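Local coordinates for protein Poly(A) ribonuclease pop2 (Schizosaccharomyces pombe, PDB 2P51) that shortens the poly(A) tails of mRNA from the 3' end, as the metal-dependent catalytic deadenylase subunit of the CCR4-NOT complex, at residues S21-V26 against I232-Q237; S49-F54 against G239-L244; I88-S93 against W106-T111. All blocks are in the same frame, centred on the assembly; numbering follows the deposited sequence.

Contact 1 (S21-V26 against I232-Q237); sequences SPIRDV and IGPQHQ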
loop_
_atom_site.group_PDB
_atom_site.type_symbol
_atom_site.label_atom_id
_atom_site.label_comp_id
_atom_site.label_asym_id
_atom_site.label_seq_id
_atom_site.Cartn_x
_atom_site.Cartn_y
_atom_site.Cartn_z
ATOM N N SER A 21 -0.068 9.166 -19.470
ATOM C CA SER A 21 -0.357 7.911 -18.795
ATOM C C SER A 21 -1.115 8.053 -17.480
ATOM O O SER A 21 -0.650 8.878 -16.663
ATOM C CB SER A 21 0.986 7.213 -18.541
ATOM O OG SER A 21 1.735 7.283 -19.761
ATOM N N PRO A 22 -2.200 7.353 -17.233
ATOM C CA PRO A 22 -2.845 7.462 -15.901
ATOM C C PRO A 22 -1.986 6.864 -14.800
ATOM O O PRO A 22 -2.105 7.246 -13.645
ATOM C CB PRO A 22 -4.168 6.674 -16.008
ATOM C CG PRO A 22 -4.062 5.896 -17.238
ATOM C CD PRO A 22 -2.965 6.453 -18.108
ATOM N N ILE A 23 -1.115 5.940 -15.162
ATOM C CA ILE A 23 -0.265 5.283 -14.182
ATOM C C ILE A 23 1.186 5.655 -14.481
ATOM O O ILE A 23 1.624 5.355 -15.601
ATOM C CB ILE A 23 -0.452 3.747 -14.192
ATOM C CG1 ILE A 23 -1.913 3.394 -13.914
ATOM C CG2 ILE A 23 0.526 3.078 -13.245
ATOM C CD1 ILE A 23 -2.249 1.925 -14.108
ATOM N N ARG A 24 1.842 6.273 -13.520
ATOM C CA ARG A 24 3.245 6.654 -13.773
ATOM C C ARG A 24 4.186 5.628 -13.165
ATOM O O ARG A 24 4.159 5.485 -11.933
ATOM C CB ARG A 24 3.528 8.059 -13.232
ATOM C CG ARG A 24 2.760 9.122 -14.012
ATOM C CD ARG A 24 3.107 10.557 -13.598
ATOM N NE ARG A 24 4.475 10.940 -13.935
ATOM C CZ ARG A 24 4.881 11.420 -15.101
ATOM N NH1 ARG A 24 3.979 11.573 -16.086
ATOM N NH2 ARG A 24 6.159 11.756 -15.331
ATOM N N ASP A 25 4.957 4.927 -14.001
ATOM C CA ASP A 25 5.890 3.943 -13.446
ATOM C C ASP A 25 7.196 4.583 -13.016
ATOM O O ASP A 25 7.685 5.474 -13.755
ATOM C CB ASP A 25 6.260 2.859 -14.470
ATOM C CG ASP A 25 5.276 1.714 -14.390
ATOM O OD1 ASP A 25 5.129 1.005 -13.387
ATOM O OD2 ASP A 25 4.603 1.506 -15.426
ATOM N N VAL A 26 7.718 4.133 -11.888
ATOM C CA VAL A 26 8.940 4.709 -11.365
ATOM C C VAL A 26 9.948 3.573 -11.205
ATOM O O VAL A 26 9.617 2.492 -10.695
ATOM C CB VAL A 26 8.682 5.385 -10.023
ATOM C CG1 VAL A 26 9.835 6.298 -9.591
ATOM C CG2 VAL A 26 7.396 6.223 -10.035
ATOM N N ILE A 232 -8.883 1.151 -13.632
ATOM C CA ILE A 232 -7.976 1.601 -14.657
ATOM C C ILE A 232 -6.690 0.818 -14.449
ATOM O O ILE A 232 -6.176 0.829 -13.324
ATOM C CB ILE A 232 -7.723 3.124 -14.542
ATOM C CG1 ILE A 232 -8.950 3.990 -14.841
ATOM C CG2 ILE A 232 -6.535 3.546 -15.414
ATOM C CD1 ILE A 232 -8.744 5.466 -15.052
ATOM N N GLY A 233 -6.105 0.134 -15.425
ATOM C CA GLY A 233 -4.828 -0.545 -15.204
ATOM C C GLY A 233 -5.107 -1.981 -14.802
ATOM O O GLY A 233 -6.239 -2.459 -14.631
ATOM N N PRO A 234 -3.970 -2.691 -14.691
ATOM C CA PRO A 234 -3.982 -4.126 -14.414
ATOM C C PRO A 234 -4.256 -4.502 -12.955
ATOM O O PRO A 234 -3.594 -3.998 -12.057
ATOM C CB PRO A 234 -2.561 -4.560 -14.814
ATOM C CG PRO A 234 -1.725 -3.320 -14.735
ATOM C CD PRO A 234 -2.621 -2.131 -14.926
ATOM N N GLN A 235 -5.218 -5.409 -12.707
ATOM C CA GLN A 235 -5.400 -5.980 -11.374
ATOM C C GLN A 235 -4.105 -6.657 -10.917
ATOM O O GLN A 235 -3.341 -7.279 -11.668
ATOM C CB GLN A 235 -6.567 -6.956 -11.421
ATOM C CG GLN A 235 -6.954 -7.606 -10.108
ATOM C CD GLN A 235 -8.308 -8.276 -10.140
ATOM O OE1 GLN A 235 -8.764 -8.717 -9.068
ATOM N NE2 GLN A 235 -8.989 -8.422 -11.263
ATOM N N HIS A 236 -3.844 -6.534 -9.607
ATOM C CA HIS A 236 -2.708 -7.192 -8.990
ATOM C C HIS A 236 -1.430 -6.522 -9.454
ATOM O O HIS A 236 -0.378 -7.171 -9.452
ATOM C CB HIS A 236 -2.766 -8.718 -9.258
ATOM C CG HIS A 236 -2.046 -9.447 -8.178
ATOM N ND1 HIS A 236 -2.723 -10.043 -7.130
ATOM C CD2 HIS A 236 -0.721 -9.654 -7.968
ATOM C CE1 HIS A 236 -1.838 -10.597 -6.302
ATOM N NE2 HIS A 236 -0.603 -10.390 -6.794
ATOM N N GLN A 237 -1.515 -5.227 -9.784
ATOM C CA GLN A 237 -0.347 -4.365 -9.868
ATOM C C GLN A 237 -0.589 -3.207 -8.895
ATOM O O GLN A 237 -1.742 -2.759 -8.832
ATOM C CB GLN A 237 0.011 -3.872 -11.282
ATOM C CG GLN A 237 0.619 -5.066 -12.078
ATOM C CD GLN A 237 1.559 -4.615 -13.165
ATOM O OE1 GLN A 237 2.476 -3.822 -12.981
ATOM N NE2 GLN A 237 1.358 -5.078 -14.418
#
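Ile-232 and Ile-23 bury the most surface here, each reaching for a different neighbour on the far segment. The branch methyl CG2 of Ile-232 settles on the ring of Pro-22, 3.9 Å from CG and 4.0 Å from CB, the two side chains crossing obliquely. With CG1 anti to the carbonyl carbon (chi1 -67°), CG2 is left anti to the backbone N and meets the proline; the side chain also packs on Leu-243 and Arg-247 of helix 238-257. Ile-23 works through its tip instead. Its chain runs out extended (chi2 171°) and lays CD1 over the backbone of the loop, 3.7 Å from Gly-233 CA. The same methyl lies 4.2 Å from Ile-232 O and 4.2 Å from Pro-234 CD. Gly-233 leaves room here: a beta carbon would run into Ile-23 CD1, and at these backbone angles it would also press on the preceding carbonyl oxygen. Ile-232 O, passed by the methyl, is taken up by Ser-240 OG of helix 238-257. Beyond it the chain makes a type II turn from Pro-234 to Gln-237, the N-cap residue of that helix. Strand 23-26, an outermost strand of the sheet, is thereby touched by the loop leading into the helix that carries Asp-241. With mostly carbon meeting carbon across the segments at the surface and 144 Å² buried, the join depends on shape and apolar cover, while directional bonds to strand 105-109 hold the strand itself.

Contact 2 (S49-F54 against G239-L244); sequences SMDTEF and GSDALL. With MG (magnesium ion), chain C; MG (magnesium ion), chain B.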
loop_
_atom_site.group_PDB
_atom_site.type_symbol
_atom_site.label_atom_id
_atom_site.label_comp_id
_atom_site.label_asym_id
_atom_site.label_seq_id
_atom_site.Cartn_x
_atom_site.Cartn_y
_atom_site.Cartn_z
ATOM N N SER A 49 -3.677 6.941 -1.289
ATOM C CA SER A 49 -4.149 5.539 -1.225
ATOM C C SER A 49 -3.002 4.631 -1.614
ATOM O O SER A 49 -2.281 5.016 -2.571
ATOM C CB SER A 49 -5.371 5.303 -2.133
ATOM O OG SER A 49 -6.423 6.170 -1.658
ATOM N N MET A 50 -2.854 3.494 -0.914
ATOM C CA MET A 50 -1.620 2.721 -1.086
ATOM C C MET A 50 -1.916 1.237 -1.163
ATOM O O MET A 50 -2.853 0.731 -0.516
ATOM C CB MET A 50 -0.658 3.026 0.084
ATOM C CG MET A 50 0.648 2.281 0.127
ATOM S SD MET A 50 0.514 0.658 0.943
ATOM C CE MET A 50 0.456 1.216 2.665
ATOM N N ASP A 51 -1.049 0.597 -1.965
ATOM C CA ASP A 51 -0.996 -0.860 -2.022
ATOM C C ASP A 51 0.453 -1.298 -2.230
ATOM O O ASP A 51 1.249 -0.424 -2.683
ATOM C CB ASP A 51 -1.851 -1.450 -3.161
ATOM C CG ASP A 51 -1.964 -2.971 -3.103
ATOM O OD1 ASP A 51 -1.982 -3.513 -1.969
ATOM O OD2 ASP A 51 -2.035 -3.558 -4.200
ATOM N N THR A 52 0.780 -2.566 -1.962
ATOM C CA THR A 52 2.118 -3.028 -2.313
ATOM C C THR A 52 2.004 -4.411 -2.968
ATOM O O THR A 52 1.018 -5.115 -2.783
ATOM C CB THR A 52 3.091 -3.202 -1.120
ATOM O OG1 THR A 52 2.728 -4.358 -0.366
ATOM C CG2 THR A 52 3.076 -1.951 -0.204
ATOM N N GLU A 53 2.995 -4.783 -3.777
ATOM C CA GLU A 53 3.093 -6.161 -4.222
ATOM C C GLU A 53 4.412 -6.721 -3.631
ATOM O O GLU A 53 5.426 -6.002 -3.534
ATOM C CB GLU A 53 3.092 -6.305 -5.738
ATOM C CG GLU A 53 1.917 -5.681 -6.475
ATOM C CD GLU A 53 0.570 -6.190 -6.048
ATOM O OE1 GLU A 53 0.406 -7.376 -5.741
ATOM O OE2 GLU A 53 -0.387 -5.356 -6.011
ATOM N N PHE A 54 4.422 -7.984 -3.269
ATOM C CA PHE A 54 5.543 -8.644 -2.616
ATOM C C PHE A 54 5.395 -10.139 -2.886
ATOM O O PHE A 54 4.344 -10.562 -3.402
ATOM C CB PHE A 54 5.538 -8.318 -1.122
ATOM C CG PHE A 54 4.211 -8.601 -0.442
ATOM C CD1 PHE A 54 3.921 -9.866 0.066
ATOM C CD2 PHE A 54 3.273 -7.574 -0.295
ATOM C CE1 PHE A 54 2.719 -10.118 0.689
ATOM C CE2 PHE A 54 2.053 -7.831 0.309
ATOM C CZ PHE A 54 1.801 -9.106 0.806
ATOM N N GLY A 239 0.015 0.007 -8.528
ATOM C CA GLY A 239 -0.475 1.293 -8.975
ATOM C C GLY A 239 -1.963 1.259 -9.186
ATOM O O GLY A 239 -2.740 2.065 -8.627
ATOM N N SER A 240 -2.441 0.310 -9.967
ATOM C CA SER A 240 -3.856 0.148 -10.279
ATOM C C SER A 240 -4.633 -0.218 -9.030
ATOM O O SER A 240 -5.725 0.331 -8.782
ATOM C CB SER A 240 -3.980 -0.949 -11.350
ATOM O OG SER A 240 -5.353 -1.171 -11.632
ATOM N N ASP A 241 -4.083 -1.124 -8.223
ATOM C CA ASP A 241 -4.811 -1.491 -6.994
ATOM C C ASP A 241 -4.936 -0.293 -6.040
ATOM O O ASP A 241 -6.002 -0.124 -5.400
ATOM C CB ASP A 241 -4.120 -2.638 -6.272
ATOM C CG ASP A 241 -4.106 -3.960 -7.012
ATOM O OD1 ASP A 241 -4.928 -4.173 -7.945
ATOM O OD2 ASP A 241 -3.263 -4.848 -6.687
ATOM N N ALA A 242 -3.913 0.528 -5.932
ATOM C CA ALA A 242 -3.974 1.709 -5.052
ATOM C C ALA A 242 -5.001 2.689 -5.564
ATOM O O ALA A 242 -5.757 3.358 -4.834
ATOM C CB ALA A 242 -2.595 2.383 -4.982
ATOM N N LEU A 243 -5.082 2.850 -6.885
ATOM C CA LEU A 243 -6.067 3.794 -7.434
ATOM C C LEU A 243 -7.472 3.291 -7.184
ATOM O O LEU A 243 -8.413 4.032 -6.880
ATOM C CB LEU A 243 -5.806 3.918 -8.943
ATOM C CG LEU A 243 -6.849 4.693 -9.767
ATOM C CD1 LEU A 243 -6.983 6.111 -9.270
ATOM C CD2 LEU A 243 -6.470 4.699 -11.244
ATOM N N LEU A 244 -7.719 1.970 -7.350
ATOM C CA LEU A 244 -9.057 1.454 -7.062
ATOM C C LEU A 244 -9.435 1.644 -5.596
ATOM O O LEU A 244 -10.612 1.915 -5.297
ATOM C CB LEU A 244 -9.106 -0.057 -7.397
ATOM C CG LEU A 244 -10.496 -0.661 -7.543
ATOM C CD1 LEU A 244 -11.304 0.068 -8.610
ATOM C CD2 LEU A 244 -10.379 -2.148 -7.896
HETATM MG MG MG C . -2.235 -5.456 -5.030
HETATM MG MG MG B . -2.843 -4.724 -0.559
HETATM O O HOH W 1 -1.334 -6.135 -0.573
HETATM O O HOH W 2 -1.302 -6.331 -3.330
HETATM O O HOH W 3 -4.502 -3.523 -0.331
HETATM O O HOH W 4 -3.711 -5.769 -2.034
HETATM O O HOH W 5 -3.841 -5.888 0.921
#
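Asp-51 OD2, Glu-53 OE2 and Asp-241 OD2 converge on one magnesium ion (chain C), with Asp-241 OD2 2.0 Å from the metal and Asp-51 OD2 2.1 Å from it. Between themselves the oxygens are close, Glu-53 OE2 standing 3.0 Å from Asp-241 OD2, a crowding of acceptors that the cation probably makes tolerable. The groups arrive at different tilts: the carboxylate planes of Asp-51 and Asp-241 lie 51° apart, those of Glu-53 and Asp-241 66°. The Glu-53 side chain leaves the strand facing neither toward nor away from the helix, and the bend at chi2 (-58°) brings OE2 to the metal. Asp-51 bridges both ions, its OD1 binding the second magnesium (chain B) at 2.0 Å, where Asp-172 is the other protein ligand and four waters also bind. One water on the first ion donates to Thr-52 O at 2.7 Å. The other oxygen of Asp-241, OD1, is held by a salt bridge to Arg-231 and a hydrogen bond from His-236 N, which together help fix the carboxylate. One residue on from Asp-241, Ala-242 CB fits against the strand, 3.6 Å from Ser-49 O, a small side chain where helix 239-244 and strand 49-53 approach to 6.5 Å between axes. Two acidic residues two apart on a strand, with aspartates from two helices, around a pair of metals form the catalytic centre of the DEDD nuclease fold.

Contact 3 (I88-S93 against W106-T111); sequences IGLALS and WQFNFT
Ile-88 and Phe-108 exchange backbone bonds both ways: Phe-108 N gives to Ile-88 O at 2.8 Å, and Ile-88 N gives to Phe-108 O at 3.0 Å. Two residues on, Trp-106 N reaches Leu-90 O at 2.8 Å and almost straight (173°), while Leu-90 N returns a bond to Trp-106 O at 2.9 Å. Between these hydrogen-bonded pairs, Gly-89 faces Gln-107 as a non-hydrogen-bonded pair, and Gly-89 CA makes a CA-H...O contact with Trp-106 O. The two strands form an antiparallel beta hairpin within the mixed sheet of this RNase H-like fold; Gly-89 bonds through its backbone to Asp-51 on one side, Gln-107 to Arg-24 and Val-26 on the other. Trp-106 NE1 is taken by Glu-34 OE1. The Gln-107 amide is spent on both ends, NE2 to Asp-25 OD1 and OE1 to Gly-239 N. On the face carrying Ile-88, Leu-90, Trp-106 and Phe-108, Leu-90 CD1 meets Phe-108 CE2 at 3.8 Å. Past the strand end, Phe-110 places CE2 3.5 Å from Ile-88 CG1; Ile-88 N lies at the ring edge, in plane. An alanine here in place of Phe-110 has no ring, which is likely to open a gap beside Ile-88 CG1 and CD1 and leave Phe-147 without its edge-to-face partner.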
loop_
_atom_site.group_PDB
_atom_site.type_symbol
_atom_site.label_atom_id
_atom_site.label_comp_id
_atom_site.label_asym_id
_atom_site.label_seq_id
_atom_site.Cartn_x
_atom_site.Cartn_y
_atom_site.Cartn_z
ATOM N N ILE A 88 5.335 -0.613 -4.868
ATOM C CA ILE A 88 4.457 0.194 -4.017
ATOM C C ILE A 88 3.628 1.088 -4.919
ATOM O O ILE A 88 4.212 1.724 -5.806
ATOM C CB ILE A 88 5.205 1.089 -3.007
ATOM C CG1 ILE A 88 6.001 0.256 -1.998
ATOM C CG2 ILE A 88 4.247 2.059 -2.316
ATOM C CD1 ILE A 88 6.910 1.000 -1.051
ATOM N N GLY A 89 2.337 1.163 -4.689
ATOM C CA GLY A 89 1.436 2.054 -5.446
ATOM C C GLY A 89 0.956 3.191 -4.565
ATOM O O GLY A 89 0.529 2.907 -3.427
ATOM N N LEU A 90 1.094 4.431 -5.055
ATOM C CA LEU A 90 0.589 5.577 -4.331
ATOM C C LEU A 90 -0.335 6.392 -5.254
ATOM O O LEU A 90 0.131 6.906 -6.263
ATOM C CB LEU A 90 1.721 6.478 -3.834
ATOM C CG LEU A 90 2.795 5.901 -2.920
ATOM C CD1 LEU A 90 3.848 6.951 -2.582
ATOM C CD2 LEU A 90 2.165 5.325 -1.649
ATOM N N ALA A 91 -1.600 6.522 -4.873
ATOM C CA ALA A 91 -2.595 7.254 -5.632
ATOM C C ALA A 91 -3.036 8.470 -4.815
ATOM O O ALA A 91 -3.580 8.324 -3.722
ATOM C CB ALA A 91 -3.782 6.347 -5.967
ATOM N N LEU A 92 -2.800 9.660 -5.378
ATOM C CA LEU A 92 -3.136 10.893 -4.672
ATOM C C LEU A 92 -4.517 11.372 -5.099
ATOM O O LEU A 92 -4.888 11.310 -6.262
ATOM C CB LEU A 92 -2.156 11.997 -4.940
ATOM C CG LEU A 92 -0.866 12.001 -4.079
ATOM C CD1 LEU A 92 -0.092 10.717 -4.048
ATOM C CD2 LEU A 92 0.012 13.171 -4.595
ATOM N N SER A 93 -5.252 11.902 -4.099
ATOM C CA SER A 93 -6.526 12.522 -4.356
ATOM C C SER A 93 -6.638 13.754 -3.459
ATOM O O SER A 93 -6.023 13.828 -2.397
ATOM C CB SER A 93 -7.677 11.559 -3.986
ATOM O OG SER A 93 -7.603 10.274 -4.611
ATOM N N TRP A 106 0.909 6.486 -8.965
ATOM C CA TRP A 106 2.297 6.169 -9.218
ATOM C C TRP A 106 2.549 4.714 -8.826
ATOM O O TRP A 106 2.007 4.249 -7.812
ATOM C CB TRP A 106 3.238 7.030 -8.357
ATOM C CG TRP A 106 3.441 8.413 -8.918
ATOM C CD1 TRP A 106 4.505 8.795 -9.708
ATOM C CD2 TRP A 106 2.612 9.574 -8.759
ATOM N NE1 TRP A 106 4.374 10.130 -10.046
ATOM C CE2 TRP A 106 3.248 10.625 -9.488
ATOM C CE3 TRP A 106 1.413 9.841 -8.092
ATOM C CZ2 TRP A 106 2.711 11.914 -9.551
ATOM C CZ3 TRP A 106 0.868 11.113 -8.139
ATOM C CH2 TRP A 106 1.519 12.136 -8.865
ATOM N N GLN A 107 3.394 4.076 -9.613
ATOM C CA GLN A 107 3.786 2.723 -9.324
ATOM C C GLN A 107 5.311 2.672 -9.217
ATOM O O GLN A 107 6.012 2.801 -10.211
ATOM C CB GLN A 107 3.293 1.823 -10.457
ATOM C CG GLN A 107 3.668 0.357 -10.341
ATOM C CD GLN A 107 2.701 -0.455 -11.223
ATOM O OE1 GLN A 107 1.687 -0.916 -10.669
ATOM N NE2 GLN A 107 3.039 -0.621 -12.487
ATOM N N PHE A 108 5.821 2.446 -8.003
ATOM C CA PHE A 108 7.241 2.365 -7.723
ATOM C C PHE A 108 7.677 0.912 -7.866
ATOM O O PHE A 108 7.080 0.051 -7.191
ATOM C CB PHE A 108 7.516 2.838 -6.290
ATOM C CG PHE A 108 7.225 4.322 -6.133
ATOM C CD1 PHE A 108 8.254 5.243 -6.279
ATOM C CD2 PHE A 108 5.959 4.785 -5.872
ATOM C CE1 PHE A 108 7.981 6.601 -6.158
ATOM C CE2 PHE A 108 5.689 6.150 -5.764
ATOM C CZ PHE A 108 6.682 7.082 -5.929
ATOM N N ASN A 109 8.650 0.645 -8.721
ATOM C CA ASN A 109 9.086 -0.728 -9.000
ATOM C C ASN A 109 10.441 -1.022 -8.372
ATOM O O ASN A 109 11.400 -0.284 -8.693
ATOM C CB ASN A 109 9.148 -0.883 -10.535
ATOM C CG ASN A 109 7.754 -0.695 -11.146
ATOM O OD1 ASN A 109 6.836 -1.486 -10.875
ATOM N ND2 ASN A 109 7.630 0.368 -11.937
ATOM N N PHE A 110 10.528 -2.007 -7.489
ATOM C CA PHE A 110 11.718 -2.196 -6.660
ATOM C C PHE A 110 12.598 -3.339 -7.146
ATOM O O PHE A 110 12.166 -4.289 -7.811
ATOM C CB PHE A 110 11.294 -2.463 -5.206
ATOM C CG PHE A 110 10.725 -1.174 -4.624
ATOM C CD1 PHE A 110 11.562 -0.218 -4.067
ATOM C CD2 PHE A 110 9.372 -0.894 -4.677
ATOM C CE1 PHE A 110 11.061 0.961 -3.535
ATOM C CE2 PHE A 110 8.839 0.258 -4.130
ATOM C CZ PHE A 110 9.712 1.209 -3.582
ATOM N N THR A 111 13.866 -3.233 -6.769
ATOM C CA THR A 111 14.883 -4.217 -7.185
ATOM C C THR A 111 14.522 -5.622 -6.705
ATOM O O THR A 111 14.068 -5.846 -5.575
ATOM C CB THR A 111 16.246 -3.781 -6.638
ATOM O OG1 THR A 111 17.252 -4.595 -7.259
ATOM C CG2 THR A 111 16.313 -3.997 -5.129
#

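Contact 1 lies at the surface, whereas contacts 2 and 3 are buried, with contact 2 nearest the centre of the chain. All three reach one sheet: contact 1 touches outer strand 23-26, contact 3 pairs the next two strands inward, and contact 2 sets a helix on the strand after those. Contacts 1 and 2 share the approach to and start of helix 238-257, where Pro-234 O packs on Ser-240 CB. Contact 3 is bound to both neighbours through backbone pairs, Val-26 N to Gln-107 O and Ser-49 N to Ala-91 O. Chemistry follows place: apolar touch outside, backbone bonding within the sheet, metal coordination at the active site.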